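Local coordinates for hypothetical protein TTHA1785 (Thermus thermophilus, PDB 2EPG) that probably joins broken RNA ends, linking a 3'-phosphate or 2',3'-cyclic phosphate end to a 5'-hydroxyl end with GTP and manganese, as an RtcB-family ligase, at residues G96-G101 with R351-R356; P64-P69 with G86-D91; V178-S183 with E372-V377. One frame throughout, in Å; residues are numbered along the deposited sequence.

In the fold
Contacts 1 and 2 form one continuous region, their centres about 7 Å apart. Strands 86-90 and 350-357 are antiparallel neighbours, and the pairs Leu353 O to Phe90 N and His355 N to Ala88 O, each 2.8 Å, probably hydrogen-bond them. Phe90 packs on the loop 64-69 in contact 2 and also meets His355 and Val97 of contact 1. Contact 3 joins two loops, with its centre about 24 Å from that of contact 1 and 26 Å from that of contact 2. Contacts 2 and 3 lie away from the predicted GMP and manganese sites; in contact 1 the His355 side chain is about 9 Å from that of Asn340, predicted to bind GMP.

Contact 1: residues G96-G101 with R351-R356; sequences GVVSPG and RVLVHR
His355 reaches from strand 350-357 to the backbone just after the short strand 97-98, where it accepts the N-H of Ser99. The bond from Ser99 N to His355 NE2 is 2.9 Å long and nearly straight, with an angle of 170° at the hydrogen, although the donor lies tilted 24° from the imidazole plane. Because NE2 accepts here, the proton of a neutral ring would be expected on ND1, which makes a weak hydrogen bond with Ala88 O. The ring thus has a polar partner at each nitrogen, a firm one at NE2 and a weak one at ND1, between the 97-98 region and strand 86-90. The CG of His355 lies anti to the carbonyl carbon and beside the backbone N (chi1 -69°), a setting that carries the ring across to the other backbone.

Val98 meets this ring with its backbone as well as its side chain. Its CA lies at the ring edge, in plane, 3.4 Å from His355 NE2, while the CG2 branch comes to 3.7 Å from the same nitrogen. Val97 O also sits at the ring edge, 3.5 Å from His355 CE1.

Leu353, two residues earlier on the same strand, adds the apolar part of the contact. Leu353 CD2 packs against Val98 CB at 3.7 Å. Val98 CG2 also lies near this methyl, 3.9 Å from Leu353 CD2.

Every touching residue is buried. Ser99 OG is hydrogen-bonded to Ala281 O, and strand 97-98 pairs antiparallel with strand 283-284. Helix 288-321 contributes Leu294 against both Val98 and Leu353, helix 250-265 brings Phe264 against Val98, and strand 350-357 runs between strands 86-90 and 332-347.

Contact 2: residues P64-P69 with G86-D91; sequences PGIVEP and GVAAFD
Gly65 and Val67 bracket a single beta bridge between Ile66 and Phe90, with two backbone hydrogen bonds tying the loop 64-69 to the end of strand 86-90. Asp91 N donates to Gly65 O at 3.0 Å, and Val67 N donates to Ala89 O at 2.8 Å. Both bonds are fairly straight. The same two carbonyl oxygens also receive CA-H contacts, Gly65 O from Phe90 and Ala89 O from Ile66.

A bound water extends the connection. It accepts from Ala89 N at 2.8 Å and donates to Val67 O and Pro69 O, so one molecule satisfies three backbone groups where direct pairing has ended. Beyond the segments, Asp91 OD1 accepts from Glu93 N and Glu68 OE2 from Asp33 N.

The Phe90 side chain leaves its backbone directed away from the loop, yet with CG beside the backbone N (chi1 -73°) the ring returns to it. Ile66 CG1 lies over one face, offset toward the rim, and Ile66 CB is 3.6 Å from Phe90 CE2. Pro64 O approaches the ring edge in plane, 3.3 Å from Phe90 CD2. Replacing the phenylalanine with an alanine would probably leave Ile66 without its aromatic partner and open a gap beside Pro64 O. Away from this ring, Val67 CB packs on Ala89 CB at 4.1 Å.

The touching chain directions are 103° apart, so the loop crosses the strand rather than extending along it. The single antiparallel bridge, with Ile66 and Phe90 a non-hydrogen-bonded pair, fastens the connection from helix 52-60 to strand 70-73 onto the end of strand 86-90, which is itself flanked by strands 70-73 and 350-357.

Contact 3: residues V178-S183 with E372-V377; sequences VRFIES and EEYRRV
Arg179, in a short 3-10 segment, and the adjacent Phe180 face Glu373 and Tyr374 across a loop-to-loop contact in the RtcB fold. An ion pair on the exposed side adjoins an aromatic pair on the buried side.

The arginine and glutamate side chains cross at about a right angle, and their guanidinium and carboxylate planes are 57° apart. This is not a flat, two-pronged pairing: one nitrogen, Arg179 NH1, faces both oxygens. It forms the salt bridge to Glu373 OE2 at 2.6 Å and a weak hydrogen bond to Glu373 OE1 at 2.8 Å, with an angle of 142° at the hydrogen. The arginine chain bends at chi2 and chi3 and the glutamate at chi2, folds that bring NH1 and the carboxylate together.

Phe180 turns its edge to the same carboxylate, with CZ 3.6 Å from Glu373 OE1 and the oxygen near the ring plane. Such an edge approach would probably be favourable, since the ring hydrogens carry partial positive charge. Arg179 CB lies over one face of this ring, offset toward the rim.

Phe180 and Tyr374 meet obliquely, their ring planes 52° apart and centroids separated by 5.5 Å. Phe180 CD2 makes the close approach, 3.6 Å from Tyr374 CE1. The tyrosine hydroxyl is hydrogen-bonded to Leu334 O of strand 332-347, whose Val333 touches Phe180, while Phe234 of helix 228-234 meets the Tyr374 ring edge-to-face.

At the outer side a water bridges the loops, accepting from Glu372 N at 3.1 Å and, weakly, from Arg179 NH2 at 3.3 Å.

Contact 1: residues G96-G101 with R351-R356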
loop_
_atom_site.group_PDB
_atom_site.type_symbol
_atom_site.label_atom_id
_atom_site.label_comp_id
_atom_site.label_asym_id
_atom_site.label_seq_id
_atom_site.Cartn_x
_atom_site.Cartn_y
_atom_site.Cartn_z
ATOM N N GLY A 96 12.375 12.933 16.684
ATOM C CA GLY A 96 12.194 12.319 15.384
ATOM C C GLY A 96 11.615 13.240 14.322
ATOM O O GLY A 96 10.951 14.232 14.627
ATOM N N VAL A 97 11.858 12.901 13.064
ATOM C CA VAL A 97 11.377 13.709 11.958
ATOM C C VAL A 97 10.384 12.965 11.082
ATOM O O VAL A 97 10.219 11.749 11.201
ATOM C CB VAL A 97 12.553 14.163 11.061
ATOM C CG1 VAL A 97 13.461 15.118 11.823
ATOM C CG2 VAL A 97 13.350 12.942 10.562
ATOM N N VAL A 98 9.701 13.706 10.217
ATOM C CA VAL A 98 8.763 13.119 9.265
ATOM C C VAL A 98 9.226 13.614 7.899
ATOM O O VAL A 98 9.514 14.809 7.730
ATOM C CB VAL A 98 7.277 13.551 9.507
ATOM C CG1 VAL A 98 7.143 15.075 9.546
ATOM C CG2 VAL A 98 6.390 12.991 8.361
ATOM N N SER A 99 9.322 12.703 6.936
ATOM C CA SER A 99 9.779 13.071 5.599
ATOM C C SER A 99 8.855 12.658 4.465
ATOM O O SER A 99 8.596 11.473 4.274
ATOM C CB SER A 99 11.147 12.474 5.331
ATOM O OG SER A 99 11.483 12.685 3.979
ATOM N N PRO A 100 8.355 13.634 3.685
ATOM C CA PRO A 100 7.457 13.322 2.566
ATOM C C PRO A 100 8.093 12.300 1.626
ATOM O O PRO A 100 7.410 11.452 1.053
ATOM C CB PRO A 100 7.261 14.678 1.890
ATOM C CG PRO A 100 7.394 15.647 3.022
ATOM C CD PRO A 100 8.560 15.089 3.806
ATOM N N GLY A 101 9.409 12.385 1.472
ATOM C CA GLY A 101 10.103 11.454 0.603
ATOM C C GLY A 101 10.077 10.048 1.171
ATOM O O GLY A 101 10.316 9.074 0.450
ATOM N N ARG A 351 5.198 4.959 21.172
ATOM C CA ARG A 351 4.467 5.433 20.012
ATOM C C ARG A 351 5.519 5.973 19.053
ATOM O O ARG A 351 6.295 6.860 19.408
ATOM C CB ARG A 351 3.503 6.542 20.420
ATOM C CG ARG A 351 2.839 7.286 19.262
ATOM C CD ARG A 351 1.818 8.276 19.832
ATOM N NE ARG A 351 1.727 9.515 19.069
ATOM C CZ ARG A 351 0.768 9.784 18.196
ATOM N NH1 ARG A 351 0.774 10.943 17.550
ATOM N NH2 ARG A 351 -0.200 8.897 17.976
ATOM N N VAL A 352 5.577 5.421 17.848
ATOM C CA VAL A 352 6.550 5.894 16.878
ATOM C C VAL A 352 5.853 6.122 15.559
ATOM O O VAL A 352 4.762 5.616 15.341
ATOM C CB VAL A 352 7.711 4.882 16.689
ATOM C CG1 VAL A 352 8.483 4.726 17.987
ATOM C CG2 VAL A 352 7.171 3.542 16.228
ATOM N N LEU A 353 6.467 6.920 14.696
ATOM C CA LEU A 353 5.909 7.194 13.384
ATOM C C LEU A 353 6.648 6.302 12.385
ATOM O O LEU A 353 7.860 6.443 12.203
ATOM C CB LEU A 353 6.114 8.664 13.009
ATOM C CG LEU A 353 5.650 9.021 11.594
ATOM C CD1 LEU A 353 4.136 8.941 11.531
ATOM C CD2 LEU A 353 6.146 10.426 11.226
ATOM N N VAL A 354 5.919 5.411 11.722
ATOM C CA VAL A 354 6.532 4.494 10.766
ATOM C C VAL A 354 6.307 4.892 9.312
ATOM O O VAL A 354 5.163 4.904 8.842
ATOM C CB VAL A 354 5.993 3.056 10.958
ATOM C CG1 VAL A 354 6.748 2.076 10.035
ATOM C CG2 VAL A 354 6.133 2.648 12.418
ATOM N N HIS A 355 7.405 5.209 8.615
ATOM C CA HIS A 355 7.365 5.589 7.209
ATOM C C HIS A 355 7.489 4.291 6.412
ATOM O O HIS A 355 8.398 3.473 6.651
ATOM C CB HIS A 355 8.556 6.481 6.806
ATOM C CG HIS A 355 8.541 7.860 7.392
ATOM N ND1 HIS A 355 8.852 8.119 8.711
ATOM C CD2 HIS A 355 8.306 9.065 6.815
ATOM C CE1 HIS A 355 8.815 9.426 8.919
ATOM N NE2 HIS A 355 8.488 10.023 7.784
ATOM N N ARG A 356 6.586 4.115 5.461
ATOM C CA ARG A 356 6.599 2.936 4.617
ATOM C C ARG A 356 6.359 3.405 3.206
ATOM O O ARG A 356 5.290 3.919 2.901
ATOM C CB ARG A 356 5.491 1.940 5.016
ATOM C CG ARG A 356 5.637 1.296 6.413
ATOM C CD ARG A 356 4.718 0.061 6.564
ATOM N NE ARG A 356 4.826 -0.579 7.874
ATOM C CZ ARG A 356 4.117 -0.231 8.948
ATOM N NH1 ARG A 356 4.296 -0.872 10.095
ATOM N NH2 ARG A 356 3.226 0.755 8.887
#

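Contact 2: residues P64-P69 with G86-D91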
loop_
_atom_site.group_PDB
_atom_site.type_symbol
_atom_site.label_atom_id
_atom_site.label_comp_id
_atom_site.label_asym_id
_atom_site.label_seq_id
_atom_site.Cartn_x
_atom_site.Cartn_y
_atom_site.Cartn_z
ATOM N N PRO A 64 17.530 12.275 12.277
ATOM C CA PRO A 64 17.276 12.435 13.717
ATOM C C PRO A 64 16.116 11.621 14.276
ATOM O O PRO A 64 15.052 11.547 13.667
ATOM C CB PRO A 64 17.021 13.941 13.866
ATOM C CG PRO A 64 17.651 14.542 12.659
ATOM C CD PRO A 64 17.314 13.556 11.581
ATOM N N GLY A 65 16.331 11.028 15.449
ATOM C CA GLY A 65 15.290 10.240 16.091
ATOM C C GLY A 65 14.917 8.945 15.389
ATOM O O GLY A 65 13.876 8.353 15.689
ATOM N N ILE A 66 15.734 8.489 14.446
ATOM C CA ILE A 66 15.385 7.244 13.788
ATOM C C ILE A 66 15.526 6.110 14.799
ATOM O O ILE A 66 16.402 6.148 15.650
ATOM C CB ILE A 66 16.273 6.955 12.569
ATOM C CG1 ILE A 66 15.823 5.641 11.924
ATOM C CG2 ILE A 66 17.749 6.904 12.975
ATOM C CD1 ILE A 66 16.124 5.564 10.479
ATOM N N VAL A 67 14.639 5.126 14.708
ATOM C CA VAL A 67 14.658 3.973 15.603
ATOM C C VAL A 67 15.367 2.831 14.873
ATOM O O VAL A 67 15.081 2.553 13.702
ATOM C CB VAL A 67 13.212 3.551 15.991
ATOM C CG1 VAL A 67 13.225 2.321 16.924
ATOM C CG2 VAL A 67 12.492 4.732 16.670
ATOM N N GLU A 68 16.311 2.185 15.550
ATOM C CA GLU A 68 17.049 1.089 14.941
ATOM C C GLU A 68 16.153 -0.130 14.710
ATOM O O GLU A 68 15.395 -0.528 15.598
ATOM C CB GLU A 68 18.232 0.692 15.836
ATOM C CG GLU A 68 19.179 -0.312 15.199
ATOM C CD GLU A 68 20.509 -0.380 15.941
ATOM O OE1 GLU A 68 20.568 -1.026 17.012
ATOM O OE2 GLU A 68 21.487 0.234 15.461
ATOM N N PRO A 69 16.227 -0.741 13.509
ATOM C CA PRO A 69 17.098 -0.320 12.411
ATOM C C PRO A 69 16.285 0.277 11.271
ATOM O O PRO A 69 15.070 0.095 11.213
ATOM C CB PRO A 69 17.726 -1.627 11.971
ATOM C CG PRO A 69 16.500 -2.555 11.998
ATOM C CD PRO A 69 15.786 -2.137 13.315
ATOM N N GLY A 86 11.331 0.804 1.455
ATOM C CA GLY A 86 11.843 1.140 2.770
ATOM C C GLY A 86 10.836 1.307 3.900
ATOM O O GLY A 86 9.687 1.668 3.682
ATOM N N VAL A 87 11.293 1.026 5.116
ATOM C CA VAL A 87 10.501 1.155 6.328
ATOM C C VAL A 87 11.426 1.870 7.306
ATOM O O VAL A 87 12.570 1.435 7.525
ATOM C CB VAL A 87 10.102 -0.230 6.899
ATOM C CG1 VAL A 87 9.441 -0.077 8.271
ATOM C CG2 VAL A 87 9.160 -0.940 5.938
ATOM N N ALA A 88 10.947 2.965 7.890
ATOM C CA ALA A 88 11.767 3.727 8.837
ATOM C C ALA A 88 10.896 4.309 9.932
ATOM O O ALA A 88 10.010 5.116 9.663
ATOM C CB ALA A 88 12.515 4.861 8.100
ATOM N N ALA A 89 11.155 3.899 11.167
ATOM C CA ALA A 89 10.390 4.372 12.306
ATOM C C ALA A 89 11.147 5.524 12.981
ATOM O O ALA A 89 12.381 5.485 13.095
ATOM C CB ALA A 89 10.165 3.217 13.290
ATOM N N PHE A 90 10.401 6.552 13.391
ATOM C CA PHE A 90 10.967 7.725 14.049
ATOM C C PHE A 90 10.244 8.015 15.364
ATOM O O PHE A 90 9.014 8.009 15.409
ATOM C CB PHE A 90 10.882 8.931 13.112
ATOM C CG PHE A 90 11.868 8.871 11.964
ATOM C CD1 PHE A 90 11.545 8.216 10.777
ATOM C CD2 PHE A 90 13.127 9.444 12.088
ATOM C CE1 PHE A 90 12.462 8.135 9.729
ATOM C CE2 PHE A 90 14.055 9.366 11.044
ATOM C CZ PHE A 90 13.725 8.714 9.865
ATOM N N ASP A 91 11.007 8.256 16.431
ATOM C CA ASP A 91 10.420 8.513 17.742
ATOM C C ASP A 91 10.273 10.009 18.030
ATOM O O ASP A 91 11.267 10.721 18.192
ATOM C CB ASP A 91 11.279 7.875 18.839
ATOM C CG ASP A 91 10.601 7.898 20.199
ATOM O OD1 ASP A 91 9.749 8.764 20.444
ATOM O OD2 ASP A 91 10.938 7.048 21.040
HETATM O O HOH W 1 13.632 2.633 11.439
#

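Contact 3: residues V178-S183 with E372-V377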
loop_
_atom_site.group_PDB
_atom_site.type_symbol
_atom_site.label_atom_id
_atom_site.label_comp_id
_atom_site.label_asym_id
_atom_site.label_seq_id
_atom_site.Cartn_x
_atom_site.Cartn_y
_atom_site.Cartn_z
ATOM N N VAL A 178 -15.925 -1.391 6.026
ATOM C CA VAL A 178 -14.966 -0.673 6.842
ATOM C C VAL A 178 -14.119 -1.524 7.772
ATOM O O VAL A 178 -12.976 -1.168 8.044
ATOM C CB VAL A 178 -15.692 0.425 7.675
ATOM C CG1 VAL A 178 -14.736 1.045 8.685
ATOM C CG2 VAL A 178 -16.231 1.505 6.736
ATOM N N ARG A 179 -14.691 -2.626 8.263
ATOM C CA ARG A 179 -14.006 -3.542 9.177
ATOM C C ARG A 179 -12.763 -4.158 8.560
ATOM O O ARG A 179 -11.838 -4.545 9.270
ATOM C CB ARG A 179 -14.924 -4.702 9.580
ATOM C CG ARG A 179 -16.210 -4.319 10.298
ATOM C CD ARG A 179 -16.210 -4.864 11.727
ATOM N NE ARG A 179 -15.753 -6.257 11.758
ATOM C CZ ARG A 179 -15.371 -6.892 12.860
ATOM N NH1 ARG A 179 -14.966 -8.150 12.801
ATOM N NH2 ARG A 179 -15.398 -6.263 14.023
ATOM N N PHE A 180 -12.735 -4.254 7.238
ATOM C CA PHE A 180 -11.595 -4.876 6.571
ATOM C C PHE A 180 -10.667 -3.937 5.811
ATOM O O PHE A 180 -9.995 -4.311 4.843
ATOM C CB PHE A 180 -12.121 -6.004 5.693
ATOM C CG PHE A 180 -12.994 -6.960 6.457
ATOM C CD1 PHE A 180 -14.376 -6.797 6.482
ATOM C CD2 PHE A 180 -12.425 -7.958 7.242
ATOM C CE1 PHE A 180 -15.183 -7.613 7.282
ATOM C CE2 PHE A 180 -13.219 -8.780 8.044
ATOM C CZ PHE A 180 -14.601 -8.608 8.064
ATOM N N ILE A 181 -10.636 -2.698 6.270
ATOM C CA ILE A 181 -9.743 -1.715 5.697
ATOM C C ILE A 181 -8.760 -1.425 6.812
ATOM O O ILE A 181 -9.152 -1.363 7.983
ATOM C CB ILE A 181 -10.459 -0.394 5.364
ATOM C CG1 ILE A 181 -11.642 -0.654 4.430
ATOM C CG2 ILE A 181 -9.463 0.576 4.716
ATOM C CD1 ILE A 181 -12.491 0.595 4.187
ATOM N N GLU A 182 -7.493 -1.260 6.456
ATOM C CA GLU A 182 -6.462 -0.912 7.424
ATOM C C GLU A 182 -6.943 0.388 8.096
ATOM O O GLU A 182 -7.398 1.309 7.407
ATOM C CB GLU A 182 -5.144 -0.660 6.692
ATOM C CG GLU A 182 -3.997 -0.211 7.580
ATOM C CD GLU A 182 -2.805 0.327 6.788
ATOM O OE1 GLU A 182 -2.717 0.077 5.567
ATOM O OE2 GLU A 182 -1.948 1.011 7.394
ATOM N N SER A 183 -6.836 0.455 9.424
ATOM C CA SER A 183 -7.257 1.627 10.208
ATOM C C SER A 183 -8.696 2.005 9.921
ATOM O O SER A 183 -9.069 3.166 10.060
ATOM C CB SER A 183 -6.372 2.831 9.892
ATOM O OG SER A 183 -5.055 2.621 10.357
ATOM N N GLU A 372 -10.925 -9.486 14.074
ATOM C CA GLU A 372 -11.073 -10.712 14.845
ATOM C C GLU A 372 -11.128 -11.946 13.961
ATOM O O GLU A 372 -10.594 -13.002 14.314
ATOM C CB GLU A 372 -12.350 -10.628 15.680
ATOM C CG GLU A 372 -12.447 -11.657 16.766
ATOM C CD GLU A 372 -13.694 -11.473 17.612
ATOM O OE1 GLU A 372 -14.026 -10.303 17.941
ATOM O OE2 GLU A 372 -14.328 -12.499 17.956
ATOM N N GLU A 373 -11.785 -11.814 12.816
ATOM C CA GLU A 373 -11.921 -12.923 11.881
ATOM C C GLU A 373 -10.565 -13.468 11.442
ATOM O O GLU A 373 -10.433 -14.651 11.110
ATOM C CB GLU A 373 -12.668 -12.482 10.612
ATOM C CG GLU A 373 -14.148 -12.174 10.760
ATOM C CD GLU A 373 -14.437 -10.764 11.246
ATOM O OE1 GLU A 373 -15.579 -10.297 11.030
ATOM O OE2 GLU A 373 -13.545 -10.126 11.847
ATOM N N TYR A 374 -9.569 -12.591 11.434
ATOM C CA TYR A 374 -8.222 -12.921 10.972
ATOM C C TYR A 374 -7.170 -12.943 12.066
ATOM O O TYR A 374 -6.033 -13.330 11.812
ATOM C CB TYR A 374 -7.761 -11.859 9.967
ATOM C CG TYR A 374 -8.714 -11.559 8.827
ATOM C CD1 TYR A 374 -8.667 -10.323 8.176
ATOM C CD2 TYR A 374 -9.594 -12.528 8.342
ATOM C CE1 TYR A 374 -9.456 -10.064 7.071
ATOM C CE2 TYR A 374 -10.396 -12.279 7.231
ATOM C CZ TYR A 374 -10.315 -11.043 6.599
ATOM O OH TYR A 374 -11.061 -10.791 5.484
ATOM N N ARG A 375 -7.547 -12.498 13.258
ATOM C CA ARG A 375 -6.622 -12.361 14.361
ATOM C C ARG A 375 -5.774 -13.583 14.687
ATOM O O ARG A 375 -4.617 -13.443 15.081
ATOM C CB ARG A 375 -7.372 -11.856 15.604
ATOM C CG ARG A 375 -6.447 -11.302 16.698
ATOM C CD ARG A 375 -7.213 -10.487 17.734
ATOM N NE ARG A 375 -7.928 -9.362 17.123
ATOM C CZ ARG A 375 -9.019 -8.789 17.633
ATOM N NH1 ARG A 375 -9.596 -7.775 17.001
ATOM N NH2 ARG A 375 -9.542 -9.230 18.770
ATOM N N ARG A 376 -6.327 -14.778 14.506
ATOM C CA ARG A 376 -5.559 -15.982 14.788
ATOM C C ARG A 376 -4.470 -16.244 13.762
ATOM O O ARG A 376 -3.445 -16.825 14.091
ATOM C CB ARG A 376 -6.472 -17.220 14.845
ATOM C CG ARG A 376 -7.430 -17.235 16.018
ATOM C CD ARG A 376 -8.404 -18.405 15.946
ATOM N NE ARG A 376 -9.435 -18.277 16.975
ATOM C CZ ARG A 376 -10.550 -19.004 17.030
ATOM N NH1 ARG A 376 -11.426 -18.805 18.014
ATOM N NH2 ARG A 376 -10.795 -19.926 16.104
ATOM N N VAL A 377 -4.675 -15.821 12.520
ATOM C CA VAL A 377 -3.683 -16.103 11.489
ATOM C C VAL A 377 -2.826 -14.930 11.043
ATOM O O VAL A 377 -1.821 -15.129 10.371
ATOM C CB VAL A 377 -4.349 -16.711 10.230
ATOM C CG1 VAL A 377 -5.129 -17.952 10.607
ATOM C CG2 VAL A 377 -5.253 -15.676 9.570
HETATM O O HOH W 2 -12.810 -7.568 15.679
#